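PDB 5L6G: xylooligosaccharide oxidase from Myceliophthora thermophila, which oxidises the C1 hydroxyl of xylose and of xylo- and related oligosaccharides to lactones, passing the electrons through a bicovalently bound FAD to molecular oxygen. Local coordinates for residues L206-G214 with P393-F401; M265-N276 with W375-N386. All coordinates share one frame; numbering follows the deposited sequence.

Interaction 1 (L206-G214 with P393-F401)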
# COMPACT_ATOMS: atom_id res chain seq x y z
N LEU A 206 -15.42 -12.45 6.13
CA LEU A 206 -14.60 -11.41 6.73
C LEU A 206 -13.16 -11.54 6.26
O LEU A 206 -12.51 -10.55 5.95
CB LEU A 206 -14.67 -11.49 8.26
CG LEU A 206 -13.68 -10.61 9.04
CD1 LEU A 206 -13.82 -9.15 8.63
CD2 LEU A 206 -13.90 -10.76 10.53
N PHE A 207 -12.67 -12.77 6.19
CA PHE A 207 -11.31 -13.00 5.71
C PHE A 207 -11.17 -12.48 4.29
O PHE A 207 -10.22 -11.79 3.95
CB PHE A 207 -10.98 -14.48 5.77
CG PHE A 207 -9.51 -14.76 5.69
CD1 PHE A 207 -8.63 -14.12 6.55
CD2 PHE A 207 -9.01 -15.65 4.77
CE1 PHE A 207 -7.27 -14.37 6.50
CE2 PHE A 207 -7.64 -15.91 4.71
CZ PHE A 207 -6.78 -15.26 5.58
N TRP A 208 -12.17 -12.77 3.46
CA TRP A 208 -12.24 -12.23 2.10
C TRP A 208 -12.25 -10.70 2.14
O TRP A 208 -11.43 -10.06 1.48
CB TRP A 208 -13.47 -12.79 1.37
CG TRP A 208 -13.62 -12.31 -0.05
CD1 TRP A 208 -13.12 -12.89 -1.16
CD2 TRP A 208 -14.33 -11.15 -0.48
NE1 TRP A 208 -13.48 -12.16 -2.28
CE2 TRP A 208 -14.21 -11.08 -1.88
CE3 TRP A 208 -15.06 -10.15 0.18
CZ2 TRP A 208 -14.79 -10.07 -2.63
CZ3 TRP A 208 -15.63 -9.15 -0.56
CH2 TRP A 208 -15.49 -9.11 -1.95
N ALA A 209 -13.14 -10.10 2.92
CA ALA A 209 -13.25 -8.63 2.96
C ALA A 209 -11.97 -7.96 3.49
O ALA A 209 -11.52 -6.94 2.94
CB ALA A 209 -14.47 -8.19 3.76
N LEU A 210 -11.35 -8.54 4.51
CA LEU A 210 -10.11 -8.00 5.06
C LEU A 210 -8.99 -7.90 4.04
O LEU A 210 -8.17 -6.98 4.11
CB LEU A 210 -9.57 -8.88 6.19
CG LEU A 210 -10.33 -8.88 7.51
CD1 LEU A 210 -9.68 -9.87 8.46
CD2 LEU A 210 -10.38 -7.48 8.11
N ARG A 211 -8.95 -8.87 3.14
CA ARG A 211 -7.82 -9.05 2.28
C ARG A 211 -7.95 -8.22 1.02
O ARG A 211 -7.99 -8.77 -0.09
CB ARG A 211 -7.59 -10.55 2.02
CG ARG A 211 -6.81 -11.12 3.19
CD ARG A 211 -7.06 -12.55 3.48
NE ARG A 211 -6.71 -13.48 2.43
CZ ARG A 211 -7.59 -14.11 1.65
NH1 ARG A 211 -8.89 -13.86 1.73
NH2 ARG A 211 -7.14 -15.00 0.77
N GLY A 212 -7.97 -6.90 1.24
CA GLY A 212 -8.11 -5.90 0.19
C GLY A 212 -8.81 -4.63 0.63
O GLY A 212 -8.55 -3.55 0.09
N ALA A 213 -9.72 -4.75 1.61
CA ALA A 213 -10.52 -3.62 2.06
C ALA A 213 -10.64 -3.56 3.58
O ALA A 213 -11.61 -3.01 4.11
CB ALA A 213 -11.90 -3.68 1.41
N GLY A 214 -9.64 -4.10 4.28
CA GLY A 214 -9.72 -4.35 5.72
C GLY A 214 -9.91 -3.16 6.64
O GLY A 214 -10.33 -3.32 7.78
N PRO A 393 -6.22 -16.57 -7.35
CA PRO A 393 -7.54 -16.71 -7.99
C PRO A 393 -8.47 -15.52 -7.74
O PRO A 393 -8.40 -14.90 -6.67
CB PRO A 393 -8.13 -17.96 -7.33
CG PRO A 393 -6.97 -18.69 -6.76
CD PRO A 393 -5.92 -17.68 -6.43
N PRO A 394 -9.34 -15.21 -8.72
CA PRO A 394 -10.22 -14.03 -8.65
C PRO A 394 -11.21 -14.04 -7.49
O PRO A 394 -11.75 -12.98 -7.17
CB PRO A 394 -11.00 -14.05 -9.98
CG PRO A 394 -10.66 -15.33 -10.66
CD PRO A 394 -9.41 -15.87 -10.04
N GLY A 395 -11.48 -15.20 -6.90
CA GLY A 395 -12.36 -15.28 -5.72
C GLY A 395 -11.66 -15.29 -4.37
O GLY A 395 -12.32 -15.34 -3.33
N ALA A 396 -10.33 -15.24 -4.35
CA ALA A 396 -9.57 -15.41 -3.10
C ALA A 396 -9.75 -14.30 -2.07
O ALA A 396 -9.72 -14.59 -0.87
CB ALA A 396 -8.09 -15.56 -3.40
N GLY A 397 -9.93 -13.06 -2.50
CA GLY A 397 -9.96 -11.92 -1.58
C GLY A 397 -10.59 -10.71 -2.22
O GLY A 397 -10.76 -10.66 -3.43
N SER A 398 -10.94 -9.72 -1.42
CA SER A 398 -11.61 -8.53 -1.96
C SER A 398 -10.69 -7.67 -2.81
O SER A 398 -11.15 -6.92 -3.67
CB SER A 398 -12.20 -7.69 -0.84
OG SER A 398 -11.17 -7.24 0.01
N TYR A 399 -9.38 -7.77 -2.58
CA TYR A 399 -8.42 -7.06 -3.43
C TYR A 399 -8.75 -7.37 -4.92
O TYR A 399 -8.82 -8.53 -5.31
CB TYR A 399 -6.97 -7.42 -3.07
CG TYR A 399 -5.98 -6.68 -3.94
CD1 TYR A 399 -5.50 -5.43 -3.56
CD2 TYR A 399 -5.52 -7.23 -5.13
CE1 TYR A 399 -4.61 -4.73 -4.35
CE2 TYR A 399 -4.62 -6.53 -5.95
CZ TYR A 399 -4.18 -5.28 -5.55
OH TYR A 399 -3.29 -4.54 -6.29
N ALA A 400 -8.91 -6.33 -5.74
CA ALA A 400 -9.64 -6.47 -7.01
C ALA A 400 -8.80 -6.85 -8.22
O ALA A 400 -9.33 -7.26 -9.24
CB ALA A 400 -10.41 -5.19 -7.31
N PHE A 401 -7.50 -6.67 -8.12
CA PHE A 401 -6.67 -6.59 -9.31
C PHE A 401 -5.77 -7.81 -9.48
O PHE A 401 -4.56 -7.74 -9.26
CB PHE A 401 -5.90 -5.28 -9.28
CG PHE A 401 -6.79 -4.09 -9.04
CD1 PHE A 401 -7.77 -3.75 -9.95
CD2 PHE A 401 -6.66 -3.33 -7.91
CE1 PHE A 401 -8.61 -2.68 -9.73
CE2 PHE A 401 -7.50 -2.24 -7.69
CZ PHE A 401 -8.47 -1.92 -8.59
O HOH W 1 -12.78 -12.05 -5.08
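Trp208 and Arg211, in the last turns of helix 204-213, meet the loop Pro393-Phe401 through backbone bonds and three side chains. Ser398 N donates to Trp208 O (3.0 Å), which also accepts from Arg211 N on the opposite face of its carbonyl plane. One residue on, Tyr399 N bonds to Arg211 O at 3.0 Å. Arg211 centres an inverse gamma turn, and the loop comes so close at Gly212 that a CB there would collide with Tyr399 N and Ser398 OG; its backbone angles (phi 149°) also suit only a residue without a side chain. Ser398 is small enough to slip between helix and indole: its CB sits squarely over the six-membered ring of Trp208, 3.7 Å from the centroid, while OG, at chi1 61°, turns to Ala209 O (3.0 Å), a carbonyl already taking Ala213 N. Trp208 NE1, at the indole edge, donates in plane to a water 2.9 Å away that also lies by Pro394 O and Gly397 O. A leucine in place of the indole would probably leave that water without its NE1 donor and Ser398 CB without the flat surface it rests on. Arg211 CD lies over the centre of the Phe207 ring, and the bend at chi3 (62°) carries the guanidinium on, so that Arg211 NH1 reaches Ala396 O at 2.8 Å; NH2 adds a weaker bond to the same oxygen. Leu473 and Ile476 of helix 470-480 also pack on Trp208. The arrangement is a loop docked on a helix C-terminus: the loop between strands 374-381 and 409-417 is held to the PCMH-type FAD-binding domain, just ahead of Gly214, which touches FAD.

Interaction 2 (M265-N276 with W375-N386). With XYP (beta-D-xylopyranose), chain H.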
# COMPACT_ATOMS: atom_id res chain seq x y z
N MET A 265 9.13 -11.40 -18.40
CA MET A 265 9.70 -11.17 -17.07
C MET A 265 9.67 -12.44 -16.22
O MET A 265 8.61 -12.93 -15.89
CB MET A 265 8.99 -10.02 -16.34
CG MET A 265 9.80 -9.50 -15.16
SD MET A 265 9.43 -7.86 -14.54
CE MET A 265 8.13 -8.26 -13.40
N PRO A 266 10.84 -12.95 -15.85
CA PRO A 266 10.80 -14.22 -15.14
C PRO A 266 10.36 -14.03 -13.69
O PRO A 266 10.39 -12.90 -13.16
CB PRO A 266 12.24 -14.73 -15.27
CG PRO A 266 13.04 -13.47 -15.34
CD PRO A 266 12.22 -12.56 -16.19
N GLU A 267 9.93 -15.12 -13.07
CA GLU A 267 9.40 -15.06 -11.72
C GLU A 267 10.35 -14.38 -10.74
O GLU A 267 9.90 -13.65 -9.87
CB GLU A 267 9.04 -16.45 -11.21
CG GLU A 267 7.88 -17.10 -11.95
CD GLU A 267 7.39 -18.38 -11.31
OE1 GLU A 267 7.76 -18.66 -10.14
OE2 GLU A 267 6.63 -19.12 -11.97
N GLU A 268 11.66 -14.60 -10.90
CA GLU A 268 12.67 -14.08 -9.98
C GLU A 268 12.88 -12.56 -10.10
O GLU A 268 13.49 -11.95 -9.21
CB GLU A 268 14.03 -14.74 -10.24
CG GLU A 268 14.08 -16.24 -9.97
CD GLU A 268 13.58 -17.11 -11.11
OE1 GLU A 268 13.16 -16.61 -12.18
OE2 GLU A 268 13.63 -18.33 -10.90
N MET A 269 12.41 -11.97 -11.20
CA MET A 269 12.62 -10.56 -11.49
C MET A 269 11.45 -9.71 -11.00
O MET A 269 10.31 -10.05 -11.23
CB MET A 269 12.77 -10.37 -13.00
CG MET A 269 13.17 -8.96 -13.42
SD MET A 269 13.52 -8.87 -15.18
CE MET A 269 15.00 -9.89 -15.32
N ASN A 270 11.77 -8.59 -10.37
CA ASN A 270 10.80 -7.68 -9.79
C ASN A 270 11.26 -6.31 -10.19
O ASN A 270 12.42 -5.97 -9.95
CB ASN A 270 10.79 -7.78 -8.27
CG ASN A 270 10.41 -9.14 -7.79
OD1 ASN A 270 9.25 -9.37 -7.45
ND2 ASN A 270 11.37 -10.08 -7.79
N MET A 271 10.40 -5.55 -10.86
CA MET A 271 10.87 -4.37 -11.59
C MET A 271 9.78 -3.32 -11.74
O MET A 271 8.61 -3.64 -11.71
CB MET A 271 11.38 -4.77 -12.95
CG MET A 271 12.25 -3.73 -13.64
SD MET A 271 13.17 -4.38 -15.04
CE MET A 271 11.88 -5.24 -15.95
N ARG A 272 10.21 -2.07 -11.87
CA ARG A 272 9.34 -0.94 -12.12
C ARG A 272 10.09 0.12 -12.94
O ARG A 272 11.31 0.14 -12.99
CB ARG A 272 8.94 -0.32 -10.80
CG ARG A 272 10.08 0.44 -10.12
CD ARG A 272 9.72 0.73 -8.66
NE ARG A 272 10.74 1.50 -7.98
CZ ARG A 272 10.71 1.82 -6.70
NH1 ARG A 272 9.72 1.40 -5.93
NH2 ARG A 272 11.69 2.53 -6.17
N VAL A 273 9.33 0.97 -13.59
CA VAL A 273 9.85 2.22 -14.12
C VAL A 273 9.67 3.27 -13.05
O VAL A 273 8.58 3.42 -12.53
CB VAL A 273 9.07 2.67 -15.37
CG1 VAL A 273 9.56 4.03 -15.84
CG2 VAL A 273 9.20 1.64 -16.49
N LEU A 274 10.74 3.98 -12.72
CA LEU A 274 10.66 5.22 -11.96
C LEU A 274 10.99 6.34 -12.91
O LEU A 274 12.01 6.31 -13.57
CB LEU A 274 11.70 5.24 -10.83
CG LEU A 274 11.83 6.57 -10.07
CD1 LEU A 274 10.51 6.93 -9.39
CD2 LEU A 274 12.94 6.51 -9.06
N GLY A 275 10.09 7.32 -13.00
CA GLY A 275 10.28 8.48 -13.85
C GLY A 275 10.15 9.72 -13.02
O GLY A 275 9.30 9.79 -12.12
N ASN A 276 11.01 10.69 -13.27
CA ASN A 276 10.81 12.06 -12.79
C ASN A 276 11.23 12.99 -13.92
O ASN A 276 11.56 12.52 -15.00
CB ASN A 276 11.57 12.31 -11.48
CG ASN A 276 13.06 12.10 -11.60
OD1 ASN A 276 13.72 12.69 -12.44
ND2 ASN A 276 13.61 11.25 -10.73
N TRP A 375 8.02 15.83 -8.54
CA TRP A 375 7.07 14.79 -8.83
C TRP A 375 7.80 13.52 -9.31
O TRP A 375 8.94 13.59 -9.74
CB TRP A 375 6.06 15.26 -9.87
CG TRP A 375 6.67 15.55 -11.19
CD1 TRP A 375 7.13 16.74 -11.64
CD2 TRP A 375 6.92 14.60 -12.23
NE1 TRP A 375 7.65 16.61 -12.89
CE2 TRP A 375 7.53 15.30 -13.28
CE3 TRP A 375 6.69 13.23 -12.38
CZ2 TRP A 375 7.90 14.68 -14.47
CZ3 TRP A 375 7.05 12.62 -13.53
CH2 TRP A 375 7.65 13.33 -14.57
N TYR A 376 7.14 12.38 -9.16
CA TYR A 376 7.60 11.15 -9.82
C TYR A 376 6.42 10.31 -10.23
O TYR A 376 5.29 10.51 -9.75
CB TYR A 376 8.57 10.33 -8.95
CG TYR A 376 8.03 9.74 -7.66
CD1 TYR A 376 7.24 8.58 -7.67
CD2 TYR A 376 8.33 10.31 -6.42
CE1 TYR A 376 6.76 8.02 -6.49
CE2 TYR A 376 7.85 9.74 -5.24
CZ TYR A 376 7.06 8.61 -5.29
OH TYR A 376 6.55 8.03 -4.14
N ILE A 377 6.68 9.39 -11.15
CA ILE A 377 5.73 8.36 -11.52
C ILE A 377 6.43 6.99 -11.38
O ILE A 377 7.58 6.82 -11.80
CB ILE A 377 5.17 8.55 -12.95
CG1 ILE A 377 4.13 7.48 -13.28
CG2 ILE A 377 6.26 8.54 -14.00
CD1 ILE A 377 3.37 7.76 -14.56
N ILE A 378 5.73 6.05 -10.78
CA ILE A 378 6.21 4.68 -10.75
C ILE A 378 5.24 3.85 -11.58
O ILE A 378 4.04 3.98 -11.43
CB ILE A 378 6.31 4.15 -9.32
CG1 ILE A 378 7.52 4.78 -8.62
CG2 ILE A 378 6.41 2.63 -9.31
CD1 ILE A 378 7.67 4.34 -7.18
N ILE A 379 5.77 3.03 -12.48
CA ILE A 379 4.97 2.08 -13.21
C ILE A 379 5.53 0.72 -12.83
O ILE A 379 6.62 0.35 -13.27
CB ILE A 379 5.05 2.27 -14.75
CG1 ILE A 379 4.74 3.72 -15.14
CG2 ILE A 379 4.08 1.33 -15.46
CD1 ILE A 379 5.42 4.16 -16.41
N ASP A 380 4.79 -0.01 -12.02
CA ASP A 380 5.26 -1.31 -11.56
C ASP A 380 5.00 -2.35 -12.62
O ASP A 380 3.91 -2.36 -13.20
CB ASP A 380 4.55 -1.72 -10.28
CG ASP A 380 5.00 -0.93 -9.08
OD1 ASP A 380 6.21 -0.85 -8.84
OD2 ASP A 380 4.15 -0.42 -8.36
N MET A 381 5.97 -3.22 -12.87
CA MET A 381 5.73 -4.41 -13.67
C MET A 381 4.95 -5.39 -12.80
O MET A 381 5.49 -6.15 -12.03
CB MET A 381 7.06 -5.03 -14.18
CG MET A 381 7.93 -4.07 -14.96
SD MET A 381 7.24 -3.37 -16.49
CE MET A 381 6.61 -1.81 -15.89
N TYR A 382 3.63 -5.35 -12.94
CA TYR A 382 2.72 -5.87 -11.93
C TYR A 382 2.16 -7.24 -12.30
O TYR A 382 2.11 -8.16 -11.48
CB TYR A 382 1.61 -4.83 -11.75
CG TYR A 382 0.48 -5.21 -10.83
CD1 TYR A 382 -0.62 -5.91 -11.31
CD2 TYR A 382 0.50 -4.86 -9.50
CE1 TYR A 382 -1.67 -6.25 -10.50
CE2 TYR A 382 -0.56 -5.19 -8.67
CZ TYR A 382 -1.63 -5.89 -9.17
OH TYR A 382 -2.67 -6.21 -8.34
N GLY A 383 1.70 -7.36 -13.54
CA GLY A 383 0.96 -8.51 -14.00
C GLY A 383 1.73 -9.35 -15.01
O GLY A 383 2.96 -9.48 -14.93
N GLY A 384 1.01 -9.95 -15.94
CA GLY A 384 1.60 -10.83 -16.91
C GLY A 384 1.67 -12.27 -16.44
O GLY A 384 1.46 -12.55 -15.26
N PRO A 385 2.03 -13.18 -17.34
CA PRO A 385 1.95 -14.63 -17.12
C PRO A 385 2.78 -15.19 -15.97
O PRO A 385 2.47 -16.29 -15.46
CB PRO A 385 2.46 -15.22 -18.44
CG PRO A 385 2.28 -14.15 -19.45
CD PRO A 385 2.39 -12.84 -18.73
N ASN A 386 3.82 -14.48 -15.54
CA ASN A 386 4.70 -14.97 -14.49
C ASN A 386 4.53 -14.34 -13.12
O ASN A 386 5.22 -14.72 -12.17
CB ASN A 386 6.15 -14.85 -14.93
CG ASN A 386 6.44 -15.73 -16.11
OD1 ASN A 386 5.98 -16.86 -16.16
ND2 ASN A 386 7.13 -15.19 -17.10
O1 XYP H . 5.67 2.63 -4.21
C1 XYP H . 6.42 3.30 -3.19
C2 XYP H . 7.89 3.30 -3.58
C3 XYP H . 8.71 4.18 -2.63
C4 XYP H . 8.08 5.56 -2.53
C5 XYP H . 6.59 5.47 -2.16
O2 XYP H . 8.37 1.96 -3.53
O3 XYP H . 10.08 4.22 -3.04
O4 XYP H . 8.72 6.31 -1.49
O5 XYP H . 5.89 4.61 -3.05
O HOH W 2 5.97 -18.95 -14.50
O HOH W 3 7.76 -6.48 -10.39
O HOH W 4 7.57 -0.40 -6.67
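Arg272 and Ile378 meet beside the bound xylose, on one face of an antiparallel strand pair. Val273 with Ile379 and Gly275 with Ile377 are the hydrogen-bonded pairs, and Met381 N to Met271 O continues the ladder. The Arg272 side chain leaves the strand with CG between its own N and carbonyl carbon (chi1 72°), then runs extended to a guanidinium whose NH1 donates to XYP O2 at 2.8 Å, in the plane of the group. Ile378 CD1 lies over one guanidinium face, 3.8 Å from Arg272 NH1, and equally near XYP C2, so a single methyl supports both arginine and sugar. Asp380 lies alongside Arg272, but Asp380 OD1 stays 5.1 Å from Arg272 NH1; a water bonded to both joins them, while Gln283 holds NE. With CG anti to its N (chi1 173°), Leu274 brings CD1 against Ile378 CG1 and Tyr376 CB. On the opposite face, Val273 and Ile379 lie side by side, and Gly275 leaves room for Ile377 CG2. Asn276 CA rests over the Trp375 six-membered ring, 4.0 Å from its centroid. Beyond the strands, the flexible chains of Met265 and Met381 cross at about a right angle in a tight contact, Met265 CE to Met381 CB 3.5 Å. Asn386 ND2 then donates to Met265 O (3.0 Å) from above the carbonyl plane, its OD1 sharing a water with Glu267 OE2, which is also salt-bridged to Arg391. Chemically, the xylose-facing side sets a charged donor on an aliphatic support: Gln283 and the water would help fix the turn of the guanidinium, while Thr154, Glu412 and Tyr451 also hydrogen-bond to the sugar.

How the interactions relate
Both contacts are largely buried, but they join different levels of the fold. Interaction 2 pairs two neighbouring strands within the eight-stranded antiparallel sheet and supplies part of the xylose pocket; interaction 1 ties the loop that follows one of those strands to a helix of the FAD-binding region. Their chemistry differs accordingly: regular ladder bonds with aliphatic and charged side chains in 265-276/375-386, against irregular bonds to helix-end carbonyls, an aromatic face and a more exposed proline-glycine turn in 206-214/393-401. Although their centres lie about 22 Å apart, they meet where Tyr382 OH probably hydrogen-bonds to both Phe401 O and Tyr399 OH, linking strand end and loop.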